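Side-chain contacts in uncharacterized protein AF_0924 (Archaeoglobus fulgidus, PDB 3DT5), which is of unknown function but is probably anchored in the cell membrane, with a C-terminal domain that binds a calcium ion: residues M68-K71 and F72-K76; N60-L63 and R64-M68; D45-E48 and T49-C53. All coordinates share one frame; numbering follows the deposited sequence. Where two conformers were deposited one is given.

Contact 1: residues M68-K71 and F72-K76; sequences MHFK and FKADK. With CA (calcium ion), chain B.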
loop_
_atom_site.group_PDB
_atom_site.type_symbol
_atom_site.label_atom_id
_atom_site.label_comp_id
_atom_site.label_asym_id
_atom_site.label_seq_id
_atom_site.Cartn_x
_atom_site.Cartn_y
_atom_site.Cartn_z
HETATM N N MSE A 68 10.731 3.286 -5.109
HETATM C CA MSE A 68 11.525 3.882 -4.034
HETATM C C MSE A 68 11.098 5.308 -3.716
HETATM O O MSE A 68 11.405 5.833 -2.652
HETATM C CB MSE A 68 12.978 3.998 -4.507
HETATM C CG MSE A 68 13.962 3.769 -3.411
HETATM SE SE MSE A 68 13.946 1.855 -3.108
HETATM C CE MSE A 68 13.373 1.202 -4.881
ATOM N N HIS A 69 10.448 5.941 -4.678
ATOM C CA HIS A 69 10.151 7.365 -4.640
ATOM C C HIS A 69 8.696 7.581 -4.998
ATOM O O HIS A 69 8.149 6.842 -5.796
ATOM C CB HIS A 69 11.010 8.134 -5.646
ATOM C CG HIS A 69 12.480 8.054 -5.383
ATOM N ND1 HIS A 69 13.078 8.670 -4.307
ATOM C CD2 HIS A 69 13.478 7.433 -6.059
ATOM C CE1 HIS A 69 14.379 8.424 -4.321
ATOM N NE2 HIS A 69 14.647 7.665 -5.367
ATOM N N PHE A 70 8.063 8.599 -4.432
ATOM C CA PHE A 70 6.636 8.815 -4.720
ATOM C C PHE A 70 6.263 10.314 -4.758
ATOM O O PHE A 70 5.528 10.734 -5.657
ATOM C CB PHE A 70 5.744 8.118 -3.681
ATOM C CG PHE A 70 4.278 8.475 -3.825
ATOM C CD1 PHE A 70 3.537 7.969 -4.891
ATOM C CD2 PHE A 70 3.672 9.369 -2.935
ATOM C CE1 PHE A 70 2.177 8.332 -5.050
ATOM C CE2 PHE A 70 2.314 9.733 -3.099
ATOM C CZ PHE A 70 1.589 9.193 -4.163
ATOM N N LYS A 71 6.736 11.065 -3.768
ATOM C CA LYS A 71 6.339 12.461 -3.520
ATOM C C LYS A 71 6.295 13.317 -4.777
ATOM O O LYS A 71 5.361 14.087 -4.977
ATOM C CB LYS A 71 7.399 13.153 -2.651
ATOM C CG LYS A 71 7.235 13.019 -1.191
ATOM C CD LYS A 71 8.335 13.813 -0.457
ATOM C CE LYS A 71 8.175 15.323 -0.608
ATOM N NZ LYS A 71 7.774 16.014 0.680
ATOM N N PHE A 72 7.372 13.271 -5.558
ATOM C CA PHE A 72 7.458 14.158 -6.691
ATOM C C PHE A 72 6.905 13.560 -7.984
ATOM O O PHE A 72 7.096 14.120 -9.056
ATOM C CB PHE A 72 8.893 14.687 -6.815
ATOM C CG PHE A 72 9.338 15.453 -5.597
ATOM C CD1 PHE A 72 8.690 16.637 -5.226
ATOM C CD2 PHE A 72 10.371 14.975 -4.783
ATOM C CE1 PHE A 72 9.085 17.361 -4.071
ATOM C CE2 PHE A 72 10.778 15.676 -3.610
ATOM C CZ PHE A 72 10.144 16.879 -3.264
ATOM N N LYS A 73 6.192 12.444 -7.875
ATOM C CA LYS A 73 5.630 11.779 -9.042
ATOM C C LYS A 73 4.140 11.979 -9.147
ATOM O O LYS A 73 3.544 11.687 -10.183
ATOM C CB LYS A 73 5.875 10.248 -9.014
ATOM C CG LYS A 73 7.299 9.766 -8.716
ATOM C CD LYS A 73 8.259 10.201 -9.715
ATOM C CE LYS A 73 9.238 9.059 -9.958
ATOM N NZ LYS A 73 10.535 9.408 -9.418
ATOM N N ALA A 74 3.515 12.479 -8.083
ATOM C CA ALA A 74 2.044 12.546 -8.048
ATOM C C ALA A 74 1.577 13.587 -7.024
ATOM O O ALA A 74 2.358 14.009 -6.192
ATOM C CB ALA A 74 1.472 11.156 -7.698
ATOM N N ASP A 75 0.312 14.003 -7.132
ATOM C CA ASP A 75 -0.349 14.961 -6.244
ATOM C C ASP A 75 -1.814 14.634 -6.219
ATOM O O ASP A 75 -2.346 14.127 -7.203
ATOM C CB ASP A 75 -0.247 16.422 -6.769
ATOM C CG ASP A 75 1.124 17.023 -6.595
ATOM O OD1 ASP A 75 1.690 16.921 -5.484
ATOM O OD2 ASP A 75 1.608 17.686 -7.544
ATOM N N LYS A 76 -2.492 15.002 -5.123
ATOM C CA LYS A 76 -3.970 15.103 -5.115
ATOM C C LYS A 76 -4.318 16.593 -5.415
ATOM O O LYS A 76 -3.823 17.494 -4.745
ATOM C CB LYS A 76 -4.568 14.689 -3.751
ATOM C CG LYS A 76 -4.356 13.204 -3.495
ATOM C CD LYS A 76 -5.434 12.619 -2.614
ATOM C CE LYS A 76 -5.128 11.123 -2.231
ATOM N NZ LYS A 76 -6.359 10.479 -1.626
HETATM CA CA CA B . 3.465 15.476 -4.803
#

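Contact 2: residues N60-L63 and R64-M68; sequences NNLL and RVLPM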
loop_
_atom_site.group_PDB
_atom_site.type_symbol
_atom_site.label_atom_id
_atom_site.label_comp_id
_atom_site.label_asym_id
_atom_site.label_seq_id
_atom_site.Cartn_x
_atom_site.Cartn_y
_atom_site.Cartn_z
ATOM N N ASN A 60 9.495 -10.247 -0.128
ATOM C CA ASN A 60 10.503 -10.061 -1.185
ATOM C C ASN A 60 9.851 -9.837 -2.547
ATOM O O ASN A 60 10.400 -9.085 -3.338
ATOM C CB ASN A 60 11.472 -11.276 -1.249
ATOM C CG ASN A 60 12.460 -11.308 -0.065
ATOM O OD1 ASN A 60 12.242 -10.599 0.945
ATOM N ND2 ASN A 60 13.573 -12.089 -0.198
ATOM N N ASN A 61 8.659 -10.440 -2.795
ATOM C CA ASN A 61 7.984 -10.296 -4.100
ATOM C C ASN A 61 7.627 -8.804 -4.313
ATOM O O ASN A 61 7.889 -8.219 -5.373
ATOM C CB ASN A 61 6.648 -11.063 -4.196
ATOM C CG ASN A 61 6.800 -12.539 -4.125
ATOM O OD1 ASN A 61 7.895 -13.061 -4.132
ATOM N ND2 ASN A 61 5.642 -13.247 -4.042
ATOM N N LEU A 62 7.008 -8.208 -3.307
ATOM C CA LEU A 62 6.662 -6.787 -3.365
ATOM C C LEU A 62 7.885 -5.862 -3.467
ATOM O O LEU A 62 7.867 -4.916 -4.255
ATOM C CB LEU A 62 5.802 -6.395 -2.114
ATOM C CG LEU A 62 5.397 -4.910 -2.095
ATOM C CD1 LEU A 62 4.586 -4.476 -3.368
ATOM C CD2 LEU A 62 4.606 -4.617 -0.829
ATOM N N LEU A 63 8.953 -6.150 -2.714
ATOM C CA LEU A 63 10.158 -5.320 -2.786
ATOM C C LEU A 63 10.704 -5.289 -4.205
ATOM O O LEU A 63 11.291 -4.291 -4.607
ATOM C CB LEU A 63 11.230 -5.819 -1.801
ATOM C CG LEU A 63 10.781 -5.642 -0.350
ATOM C CD1 LEU A 63 11.871 -6.207 0.543
ATOM C CD2 LEU A 63 10.654 -4.118 -0.054
ATOM N N ARG A 64 10.556 -6.374 -4.970
ATOM C CA ARG A 64 10.997 -6.348 -6.378
ATOM C C ARG A 64 10.383 -5.224 -7.212
ATOM O O ARG A 64 11.007 -4.738 -8.159
ATOM C CB ARG A 64 10.744 -7.702 -7.045
ATOM C CG ARG A 64 11.890 -8.626 -6.593
ATOM C CD ARG A 64 11.725 -10.028 -6.866
ATOM N NE ARG A 64 13.080 -10.560 -6.863
ATOM C CZ ARG A 64 13.402 -11.838 -6.705
ATOM N NH1 ARG A 64 12.459 -12.754 -6.503
ATOM N NH2 ARG A 64 14.686 -12.197 -6.756
ATOM N N VAL A 65 9.134 -4.878 -6.910
ATOM C CA VAL A 65 8.377 -3.965 -7.780
ATOM C C VAL A 65 7.999 -2.671 -7.089
ATOM O O VAL A 65 7.557 -1.736 -7.748
ATOM C CB VAL A 65 7.068 -4.637 -8.400
ATOM C CG1 VAL A 65 7.446 -5.857 -9.288
ATOM C CG2 VAL A 65 6.111 -5.072 -7.301
ATOM N N LEU A 66 8.166 -2.586 -5.768
ATOM C CA LEU A 66 7.680 -1.402 -5.050
ATOM C C LEU A 66 8.605 -0.209 -5.357
ATOM O O LEU A 66 9.828 -0.327 -5.133
ATOM C CB LEU A 66 7.672 -1.671 -3.529
ATOM C CG LEU A 66 7.171 -0.546 -2.600
ATOM C CD1 LEU A 66 5.634 -0.310 -2.813
ATOM C CD2 LEU A 66 7.498 -0.935 -1.127
ATOM N N PRO A 67 8.065 0.917 -5.898
ATOM C CA PRO A 67 8.922 2.067 -6.185
ATOM C C PRO A 67 9.595 2.619 -4.906
ATOM O O PRO A 67 9.093 2.426 -3.784
ATOM C CB PRO A 67 7.924 3.136 -6.726
ATOM C CG PRO A 67 6.756 2.288 -7.302
ATOM C CD PRO A 67 6.659 1.181 -6.268
HETATM N N MSE A 68 10.731 3.286 -5.109
HETATM C CA MSE A 68 11.525 3.882 -4.034
HETATM C C MSE A 68 11.098 5.308 -3.716
HETATM O O MSE A 68 11.405 5.833 -2.652
HETATM C CB MSE A 68 12.978 3.998 -4.507
HETATM C CG MSE A 68 13.962 3.769 -3.411
HETATM SE SE MSE A 68 13.946 1.855 -3.108
HETATM C CE MSE A 68 13.373 1.202 -4.881
HETATM O O HOH W 1 11.503 -1.864 -6.532
#

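Contact 3: residues D45-E48 and T49-C53; sequences DEIE and TIITC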
loop_
_atom_site.group_PDB
_atom_site.type_symbol
_atom_site.label_atom_id
_atom_site.label_comp_id
_atom_site.label_asym_id
_atom_site.label_seq_id
_atom_site.Cartn_x
_atom_site.Cartn_y
_atom_site.Cartn_z
ATOM N N ASP A 45 4.398 12.317 2.639
ATOM C CA ASP A 45 5.590 11.973 3.422
ATOM C C ASP A 45 5.427 10.622 4.134
ATOM O O ASP A 45 6.411 9.830 4.253
ATOM C CB ASP A 45 5.948 13.053 4.430
ATOM C CG ASP A 45 6.467 14.329 3.771
ATOM O OD1 ASP A 45 7.226 14.262 2.770
ATOM O OD2 ASP A 45 6.100 15.402 4.276
ATOM N N GLU A 46 4.211 10.333 4.594
ATOM C CA GLU A 46 3.935 9.010 5.172
ATOM C C GLU A 46 4.120 7.864 4.172
ATOM O O GLU A 46 4.681 6.838 4.513
ATOM C CB GLU A 46 2.538 8.932 5.804
ATOM C CG GLU A 46 2.357 9.837 7.023
ATOM C CD GLU A 46 0.880 10.049 7.355
ATOM O OE1 GLU A 46 0.009 9.467 6.651
ATOM O OE2 GLU A 46 0.591 10.796 8.308
ATOM N N ILE A 47 3.674 8.046 2.928
ATOM C CA ILE A 47 3.947 7.083 1.889
ATOM C C ILE A 47 5.464 6.978 1.646
ATOM O O ILE A 47 5.994 5.868 1.548
ATOM C CB ILE A 47 3.208 7.445 0.549
ATOM C CG1 ILE A 47 1.671 7.369 0.756
ATOM C CG2 ILE A 47 3.642 6.512 -0.628
ATOM C CD1 ILE A 47 0.925 7.980 -0.373
ATOM N N GLU A 48 6.160 8.109 1.516
ATOM C CA GLU A 48 7.618 8.040 1.339
ATOM C C GLU A 48 8.279 7.231 2.427
ATOM O O GLU A 48 9.175 6.414 2.158
ATOM C CB GLU A 48 8.250 9.448 1.376
ATOM C CG GLU A 48 8.082 10.180 0.122
ATOM C CD GLU A 48 9.024 9.663 -0.945
ATOM O OE1 GLU A 48 10.204 9.365 -0.641
ATOM O OE2 GLU A 48 8.567 9.552 -2.078
ATOM N N THR A 49 7.850 7.478 3.664
ATOM C CA THR A 49 8.345 6.749 4.813
ATOM C C THR A 49 8.060 5.270 4.754
ATOM O O THR A 49 8.968 4.439 4.987
ATOM C CB THR A 49 7.756 7.329 6.105
ATOM O OG1 THR A 49 8.266 8.649 6.227
ATOM C CG2 THR A 49 8.223 6.501 7.361
ATOM N N ILE A 50 6.824 4.915 4.401
ATOM C CA ILE A 50 6.494 3.465 4.256
ATOM C C ILE A 50 7.388 2.752 3.234
ATOM O O ILE A 50 7.847 1.628 3.469
ATOM C CB ILE A 50 4.981 3.244 3.946
ATOM C CG1 ILE A 50 4.158 3.634 5.166
ATOM C CG2 ILE A 50 4.699 1.790 3.545
ATOM C CD1 ILE A 50 2.643 3.825 4.832
ATOM N N ILE A 51 7.632 3.398 2.095
ATOM C CA ILE A 51 8.299 2.721 0.995
ATOM C C ILE A 51 9.815 2.839 1.109
ATOM O O ILE A 51 10.542 2.301 0.264
ATOM C CB ILE A 51 7.740 3.138 -0.388
ATOM C CG1 ILE A 51 8.239 4.577 -0.737
ATOM C CG2 ILE A 51 6.183 2.895 -0.395
ATOM C CD1 ILE A 51 7.669 5.210 -2.063
ATOM N N THR A 52 10.292 3.467 2.178
ATOM C CA THR A 52 11.739 3.501 2.442
ATOM C C THR A 52 11.985 2.837 3.786
ATOM O O THR A 52 12.428 1.682 3.865
ATOM C CB THR A 52 12.319 4.937 2.376
ATOM O OG1 THR A 52 11.553 5.822 3.215
ATOM C CG2 THR A 52 12.268 5.472 0.936
ATOM N N CYS A 53 11.644 3.572 4.814
ATOM C CA CYS A 53 11.850 3.184 6.197
ATOM C C CYS A 53 11.097 1.910 6.632
ATOM O O CYS A 53 11.494 1.262 7.589
ATOM C CB CYS A 53 11.395 4.351 7.063
ATOM S SG CYS A 53 11.362 3.989 8.774
#

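Contact 1: residues M68-K71 and F72-K76
Lys71 and Phe72 lie side by side and point the same way, the lysine's aliphatic chain running along the ring. Lys71 CB stands over one face in a CH-pi contact, 4.2 Å from the centroid of the Phe72 ring and 15° off its normal. Farther out, Lys71 CE lies above the same face, toward its rim, 3.7 Å from Phe72 CZ, and bends at chi3 and chi4 carry the ammonium on to a salt bridge with Asp45. Phe70 takes another course. With CG anti to the backbone N (chi1 172°), its ring swings back and brings CE1 obliquely to 3.9 Å from Ala74 CB; beyond these residues, Phe34 and Trp83 make edge-to-face stacks with the same buried ring. A type I beta turn over residues 70-73 links the two phenylalanines, closed by Lys73 N donating to Phe70 O at 2.9 Å, with the donor well above the carbonyl plane. This turn and the short strand that follows make a calcium site: Lys71 O at 2.4 Å, Ala74 O at 2.3 Å and Asp75 OD1 at 2.4 Å bind the ion, and both carboxylate oxygens of Glu44 complete the set of protein ligands. Asp75 OD2 turns to the hydroxyl of Tyr86 instead, a second-shell partner that probably helps to fix the rotation of the carboxylate. On the exposed flank the chain of Lys73, bent at three torsions, doubles back until its NZ lies 4.0 Å from His69 CB, the ring of His69 leading away from it.

Contact 2: residues N60-L63 and R64-M68
Leu62 and Leu66 hold the tight side of this helix end. Leu62 O accepts two backbone bonds at once, from Leu66 N at 2.8 Å and from Val65 N at 2.9 Å, the latter reaching it from above the carbonyl plane. That draws Leu66 CB down to 3.3 Å from Leu62 O, close enough for the methylene to ride on the carbonyl. The two leucine side chains cross obliquely, Leu62 CD1 approaching Leu66 CB at 4.2 Å. Each has its CG anti to the backbone N (chi1 180° and -179°), and both side chains are buried, where Phe26 of helix 16-35 meets them and Leu101 of helix 88-116 also touches Leu62. Val65 is held less closely: its CG2 hangs beside Leu62 O and approaches Leu62 CD1 only at 4.3 Å. The other side is looser. Arg64 N leans on Asn60 O at 3.2 Å, with a weak second bond to Asn61 O; its CB rests against Asn61 O and its CG against Asn60 O, while the chain runs extended from CG to NE along the surface. Here Leu63 O and Leu66 O face a common water, 2.7 Å from Leu66 O, that spans the turn where the helical bonds run out; Leu66 O also accepts from Arg55. A three-residue and a four-residue bond share Leu62 O, Leu66 leaves the helical region (psi 123°), and Pro67, which has no N-H to donate, comes next: a proline just past the helix end is a common C-terminal helix stop.

Contact 3: residues D45-E48 and T49-C53
Thr49 grips Asp45 O twice. Its backbone N donates at 2.8 Å and its hydroxyl OG1 at 3.0 Å, and the two donors arrive from opposite faces of the carbonyl plane. The hydroxyl is placed for this by chi1 of -65°, which sets OG1 beside the backbone N and turns it back along the helix. A valine in its place would probably leave Asp45 O with the backbone N-H as its one donor from this residue, its second bond lost. One turn on, Thr52 uses its hydroxyl in the same direction, and OG1 gives Glu48 O a short 2.7 Å bond; its chi1 of 52° puts the oxygen between the backbone N and the carbonyl carbon. The two acceptors between Asp45 and Glu48 are met by the main chain. Glu46 O takes Ile50 N at 2.9 Å, and Ile50 CG1 also presses on that oxygen at 3.3 Å. Ile47 O takes Ile51 N at 3.0 Å, nearly along the C=O axis. The methyl branches Ile47 CG2 and Ile51 CG2 are 4.4 Å apart, on the buried face where Phe70 packs against both residues. The carboxylate of Glu48, bent back at chi2, spends OE2 on the backbone N-H groups of Phe70 and Lys71, two donors that would favour its charged form. Past the regular bonds, Ile51 O is taken up by Arg55. Threonine hydroxyls bonded to the carbonyl four residues back are a common feature of alpha-helices, here in the last turns of amphipathic helix 43-52, whose Ile47 and Ile50 face the neighbouring helix 16-35.

In the fold
Along the chain the order is contact 3 on helix 43-52, contact 2 at the end of helix 60-65, then contact 1 in the loop leading to strand 74-75. The last two share Met68, so residues 60-76 run on without a break, yet their centres lie about 16 Å apart. Contact 3 lies off to one side of the line joining them, its centre about 11 Å from that of contact 1 and about 13 Å from that of contact 2. It touches both: the side chain of Ile51 packs on Leu66 and on the backbone of Pro67, while Ile47 CD1 meets the Phe70 ring. Helix 43-52 thereby joins the helical part of the domain to the calcium-bound edge of its small three-stranded sheet.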